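Local coordinates for putative cell adhesion protein (Bacteroides fragilis, PDB 4H40), which is a putative fimbrial cell adhesion protein of the fimbrillin-like family, probably contributing to a pilus of this gut bacterium, at residues His265-Leu270 / Thr287-Thr292; Tyr116-Ser121 / Thr150-Val155. All coordinates share one frame; numbering follows the deposited sequence.

The two contacts lie on opposite sides of the chain's centre: the centre of contact 1 lies about 18 Å, and that of contact 2 about 17 Å, from the centre of the chain. Their own centres are about 32 Å apart and their nearest atoms about 13 Å, so neither touches the other. Contact 2 (116-121 with 150-155) closes before contact 1 (265-270 with 287-292) opens, which puts them in series along the chain, both within its fimbrillin-like part. Contact 2 is an antiparallel pairing of strands 113-121 and 153-157 with one backbone hydrogen bond across the two segments, whereas contact 1 has none and rests on side chains and a CA-H...O approach where the chain turns corners.

Contact 1 (His265-Leu270 / Thr287-Thr292); sequences HSISVL and TGLYLT
The His265 imidazole, the flat side chain nearest the contact, turns neither face nor edge to 287-292: its CB points away, and the residue meets Thr287 through its carbonyl oxygen. The evidence is a CA-H...O contact: Thr287 CA lies 3.5 Å from His265 O with an angle of 155° at the hydrogen. No conventional hydrogen bond joins the segments. Beside this approach Ser266 OG comes to 4.0 Å from Thr287 CB, a plain van der Waals distance.

The apolar part depends on Ile267. Its CG1 stands anti to the carbonyl carbon (chi1 -71°), and an extended second torsion sends CD1 out to two leucines. Ile267 CD1 is 3.8 Å from Leu289 CD1, where the side chains cross at about a right angle. The same methyl is 3.9 Å from Leu291 CD1, but there the two side chains reach tip to tip. Being alternate residues of one strand, Leu289 and Leu291 present their CD1 methyls to Ile267, while Tyr290 between them points away.

Gly288, with positive phi, marks the corner that carries the chain from Thr287 to Leu289. A second corner falls at His265, and at each the chain passes from one sheet to another. Strand 266-275 pairs with strands 278-287 and 197-207 in a four-stranded antiparallel sheet, and Ile267 also packs on Ile206. Beyond its corner, strand 289-291 pairs with strand 260-262, whose Ala262 touches Ile267 too. Thr287 additionally packs against Ser266 of the second subunit, which places this junction of two sheets beside the subunit interface.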
loop_
_atom_site.group_PDB
_atom_site.type_symbol
_atom_site.label_atom_id
_atom_site.label_comp_id
_atom_site.label_asym_id
_atom_site.label_seq_id
_atom_site.Cartn_x
_atom_site.Cartn_y
_atom_site.Cartn_z
ATOM N N HIS B 265 -2.848 9.015 10.760
ATOM C CA HIS B 265 -4.016 9.586 10.097
ATOM C C HIS B 265 -4.078 9.132 8.643
ATOM O O HIS B 265 -3.215 8.393 8.193
ATOM C CB HIS B 265 -3.982 11.132 10.233
ATOM C CG HIS B 265 -4.113 11.575 11.656
ATOM N ND1 HIS B 265 -3.005 11.741 12.465
ATOM C CD2 HIS B 265 -5.230 11.772 12.403
ATOM C CE1 HIS B 265 -3.486 12.049 13.668
ATOM N NE2 HIS B 265 -4.819 12.088 13.673
ATOM N N SER B 266 -5.152 9.482 7.943
ATOM C CA SER B 266 -5.316 9.158 6.532
ATOM C C SER B 266 -5.166 10.391 5.646
ATOM O O SER B 266 -5.567 11.493 6.022
ATOM C CB SER B 266 -6.675 8.524 6.263
ATOM O OG SER B 266 -6.817 7.354 7.034
ATOM N N ILE B 267 -4.586 10.183 4.458
ATOM C CA ILE B 267 -4.480 11.150 3.374
ATOM C C ILE B 267 -5.397 10.600 2.272
ATOM O O ILE B 267 -5.119 9.508 1.775
ATOM C CB ILE B 267 -3.003 11.388 2.898
ATOM C CG1 ILE B 267 -2.202 12.178 3.958
ATOM C CG2 ILE B 267 -2.973 12.125 1.539
ATOM C CD1 ILE B 267 -0.704 12.080 3.819
ATOM N N SER B 268 -6.511 11.291 1.956
ATOM C CA SER B 268 -7.385 10.870 0.866
ATOM C C SER B 268 -6.935 11.555 -0.430
ATOM O O SER B 268 -6.473 12.702 -0.424
ATOM C CB SER B 268 -8.853 11.146 1.158
ATOM O OG SER B 268 -9.308 12.391 0.662
ATOM N N VAL B 269 -7.028 10.806 -1.527
ATOM C CA VAL B 269 -6.681 11.213 -2.878
ATOM C C VAL B 269 -7.926 10.963 -3.753
ATOM O O VAL B 269 -8.291 9.811 -3.985
ATOM C CB VAL B 269 -5.415 10.483 -3.405
ATOM C CG1 VAL B 269 -5.144 10.837 -4.859
ATOM C CG2 VAL B 269 -4.196 10.821 -2.565
ATOM N N LEU B 270 -8.595 12.048 -4.196
ATOM C CA LEU B 270 -9.762 11.935 -5.068
ATOM C C LEU B 270 -9.398 12.241 -6.511
ATOM O O LEU B 270 -9.032 13.365 -6.818
ATOM C CB LEU B 270 -10.880 12.882 -4.638
ATOM C CG LEU B 270 -11.782 12.499 -3.517
ATOM C CD1 LEU B 270 -12.786 13.603 -3.313
ATOM C CD2 LEU B 270 -12.521 11.229 -3.823
ATOM N N THR B 287 -3.213 5.573 4.588
ATOM C CA THR B 287 -2.888 5.639 6.001
ATOM C C THR B 287 -1.386 5.290 6.147
ATOM O O THR B 287 -0.812 4.676 5.240
ATOM C CB THR B 287 -3.863 4.714 6.745
ATOM O OG1 THR B 287 -3.770 4.889 8.167
ATOM C CG2 THR B 287 -3.696 3.264 6.342
ATOM N N GLY B 288 -0.773 5.743 7.245
ATOM C CA GLY B 288 0.629 5.500 7.580
ATOM C C GLY B 288 1.643 6.117 6.644
ATOM O O GLY B 288 2.448 5.392 6.048
ATOM N N LEU B 289 1.610 7.457 6.501
ATOM C CA LEU B 289 2.498 8.167 5.585
ATOM C C LEU B 289 3.409 9.206 6.292
ATOM O O LEU B 289 2.915 9.970 7.122
ATOM C CB LEU B 289 1.656 8.857 4.493
ATOM C CG LEU B 289 1.421 8.083 3.177
ATOM C CD1 LEU B 289 0.473 8.837 2.264
ATOM C CD2 LEU B 289 2.730 7.853 2.416
ATOM N N TYR B 290 4.743 9.208 5.946
ATOM C CA TYR B 290 5.797 10.119 6.426
ATOM C C TYR B 290 6.451 10.778 5.210
ATOM O O TYR B 290 7.400 10.245 4.602
ATOM C CB TYR B 290 6.840 9.406 7.315
ATOM C CG TYR B 290 7.490 10.316 8.342
ATOM C CD1 TYR B 290 6.763 10.817 9.419
ATOM C CD2 TYR B 290 8.835 10.668 8.241
ATOM C CE1 TYR B 290 7.348 11.666 10.357
ATOM C CE2 TYR B 290 9.440 11.502 9.187
ATOM C CZ TYR B 290 8.692 12.006 10.242
ATOM O OH TYR B 290 9.269 12.844 11.183
ATOM N N LEU B 291 5.847 11.902 4.790
ATOM C CA LEU B 291 6.261 12.670 3.613
ATOM C C LEU B 291 7.341 13.642 4.047
ATOM O O LEU B 291 7.111 14.458 4.949
ATOM C CB LEU B 291 5.030 13.383 3.006
ATOM C CG LEU B 291 3.741 12.522 2.767
ATOM C CD1 LEU B 291 2.567 13.374 2.246
ATOM C CD2 LEU B 291 3.991 11.398 1.798
ATOM N N THR B 292 8.557 13.472 3.513
ATOM C CA THR B 292 9.682 14.338 3.887
ATOM C C THR B 292 10.230 15.103 2.656
ATOM O O THR B 292 9.970 14.724 1.509
ATOM C CB THR B 292 10.782 13.538 4.605
ATOM O OG1 THR B 292 11.220 12.452 3.790
ATOM C CG2 THR B 292 10.318 12.965 5.901
#

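Contact 2 (Tyr116-Ser121 / Thr150-Val155); sequences YFRILS and TAMTAV
Met152, a selenomethionine here, meets the side chains of Tyr116 and Arg118 and the backbone of Phe117, whose O lies 3.4 Å from Met152 CG. That CG is anti to the backbone N (chi1 174°) and the chain runs extended as far as SE, where a bend turns CE to within 3.9 Å of Tyr116 CD1. SE lies 5.0 Å from the centroid of the Tyr116 ring in an oblique Met-aromatic contact. The same SE sits at the edge of the Arg118 guanidinium, near its plane, 3.4 Å from Arg118 NE, and the two side chains cross at about a right angle. Tyr116 also receives Ala154 CB, 4.0 Å from its CE1.

On the other face of the strand pair, Phe117 lies against Thr153 and Val155. Val155 CG1 is 3.8 Å from Phe117 CD1, with the side chains at about a right angle, and Thr153 OG1 approaches Phe117 CZ obliquely. The backbones are joined by one hydrogen bond, Phe117 N to Thr153 O, 3.2 Å. Next to it Tyr116 and Ala154 form a non-hydrogen-bonded antiparallel pair, CA to CA 4.3 Å.

In the second shell, Asp145 ties both sides together: OD2 forms a salt bridge with Arg118 NH2, and OD1 accepts the Met152 N-H, which would hold the guanidinium beside Met152. Trp221 adds a cation-pi contact to Arg118, and Leu172 lies against both Phe117 and Val155.

Strand 113-121 pairs with strand 56-62 as well, an antiparallel organisation consistent with the all-beta build of the fimbrillin-like family in the transthyretin clan.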
loop_
_atom_site.group_PDB
_atom_site.type_symbol
_atom_site.label_atom_id
_atom_site.label_comp_id
_atom_site.label_asym_id
_atom_site.label_seq_id
_atom_site.Cartn_x
_atom_site.Cartn_y
_atom_site.Cartn_z
ATOM N N TYR B 116 27.769 35.706 3.855
ATOM C CA TYR B 116 27.104 34.408 3.782
ATOM C C TYR B 116 26.033 34.532 2.740
ATOM O O TYR B 116 25.469 35.615 2.593
ATOM C CB TYR B 116 26.492 34.014 5.133
ATOM C CG TYR B 116 27.504 33.532 6.146
ATOM C CD1 TYR B 116 27.980 32.222 6.114
ATOM C CD2 TYR B 116 27.951 34.365 7.166
ATOM C CE1 TYR B 116 28.900 31.765 7.055
ATOM C CE2 TYR B 116 28.861 33.916 8.120
ATOM C CZ TYR B 116 29.336 32.614 8.059
ATOM O OH TYR B 116 30.237 32.157 8.991
ATOM N N PHE B 117 25.747 33.472 1.996
ATOM C CA PHE B 117 24.686 33.584 1.009
ATOM C C PHE B 117 23.873 32.302 0.930
ATOM O O PHE B 117 24.393 31.194 1.086
ATOM C CB PHE B 117 25.198 34.043 -0.388
ATOM C CG PHE B 117 26.157 33.116 -1.098
ATOM C CD1 PHE B 117 27.522 33.187 -0.859
ATOM C CD2 PHE B 117 25.695 32.181 -2.022
ATOM C CE1 PHE B 117 28.410 32.302 -1.494
ATOM C CE2 PHE B 117 26.585 31.301 -2.666
ATOM C CZ PHE B 117 27.938 31.373 -2.402
ATOM N N ARG B 118 22.566 32.484 0.734
ATOM C CA ARG B 118 21.583 31.417 0.578
ATOM C C ARG B 118 20.868 31.605 -0.748
ATOM O O ARG B 118 20.855 32.715 -1.299
ATOM C CB ARG B 118 20.582 31.381 1.746
ATOM C CG ARG B 118 21.231 31.214 3.099
ATOM C CD ARG B 118 20.281 30.613 4.098
ATOM N NE ARG B 118 21.012 29.688 4.953
ATOM C CZ ARG B 118 20.650 28.438 5.206
ATOM N NH1 ARG B 118 19.516 27.956 4.725
ATOM N NH2 ARG B 118 21.404 27.669 5.964
ATOM N N ILE B 119 20.313 30.510 -1.283
ATOM C CA ILE B 119 19.597 30.498 -2.560
ATOM C C ILE B 119 18.223 29.932 -2.352
ATOM O O ILE B 119 18.040 29.019 -1.545
ATOM C CB ILE B 119 20.339 29.691 -3.690
ATOM C CG1 ILE B 119 21.887 29.736 -3.627
ATOM C CG2 ILE B 119 19.771 29.976 -5.096
ATOM C CD1 ILE B 119 22.507 31.036 -3.897
ATOM N N LEU B 120 17.274 30.452 -3.131
ATOM C CA LEU B 120 15.877 30.030 -3.222
ATOM C C LEU B 120 15.498 29.967 -4.683
ATOM O O LEU B 120 15.931 30.824 -5.464
ATOM C CB LEU B 120 14.942 31.005 -2.490
ATOM C CG LEU B 120 15.135 31.175 -1.008
ATOM C CD1 LEU B 120 14.705 32.529 -0.593
ATOM C CD2 LEU B 120 14.377 30.131 -0.213
ATOM N N SER B 121 14.681 28.982 -5.056
ATOM C CA SER B 121 14.171 28.864 -6.421
ATOM C C SER B 121 12.790 28.226 -6.362
ATOM O O SER B 121 12.672 27.115 -5.828
ATOM C CB SER B 121 15.118 28.086 -7.328
ATOM O OG SER B 121 14.611 28.073 -8.652
ATOM N N THR B 150 24.969 20.909 -0.096
ATOM C CA THR B 150 23.959 21.955 -0.259
ATOM C C THR B 150 23.990 23.022 0.857
ATOM O O THR B 150 23.270 24.027 0.770
ATOM C CB THR B 150 22.560 21.308 -0.334
ATOM O OG1 THR B 150 22.251 20.665 0.905
ATOM C CG2 THR B 150 22.442 20.320 -1.457
ATOM N N ALA B 151 24.837 22.822 1.884
ATOM C CA ALA B 151 24.994 23.742 3.020
ATOM C C ALA B 151 25.464 25.106 2.564
ATOM O O ALA B 151 26.170 25.221 1.550
ATOM C CB ALA B 151 25.972 23.167 4.029
HETATM N N MSE B 152 25.053 26.138 3.323
HETATM C CA MSE B 152 25.359 27.547 3.112
HETATM C C MSE B 152 26.863 27.787 3.138
HETATM O O MSE B 152 27.575 27.222 3.971
HETATM C CB MSE B 152 24.655 28.395 4.183
HETATM C CG MSE B 152 25.025 29.866 4.149
HETATM SE SE MSE B 152 24.149 30.915 5.521
HETATM C CE MSE B 152 24.886 30.054 7.094
ATOM N N THR B 153 27.338 28.636 2.219
ATOM C CA THR B 153 28.749 28.981 2.109
ATOM C C THR B 153 28.960 30.468 2.282
ATOM O O THR B 153 28.034 31.278 2.168
ATOM C CB THR B 153 29.336 28.493 0.772
ATOM O OG1 THR B 153 28.463 28.845 -0.308
ATOM C CG2 THR B 153 29.588 27.003 0.770
ATOM N N ALA B 154 30.198 30.814 2.606
ATOM C CA ALA B 154 30.651 32.184 2.736
ATOM C C ALA B 154 31.520 32.523 1.532
ATOM O O ALA B 154 32.125 31.629 0.918
ATOM C CB ALA B 154 31.415 32.370 4.034
ATOM N N VAL B 155 31.538 33.805 1.166
ATOM C CA VAL B 155 32.338 34.336 0.059
ATOM C C VAL B 155 33.086 35.563 0.546
ATOM O O VAL B 155 32.524 36.370 1.287
ATOM C CB VAL B 155 31.491 34.626 -1.221
ATOM C CG1 VAL B 155 30.368 35.645 -0.968
ATOM C CG2 VAL B 155 32.378 35.047 -2.399
#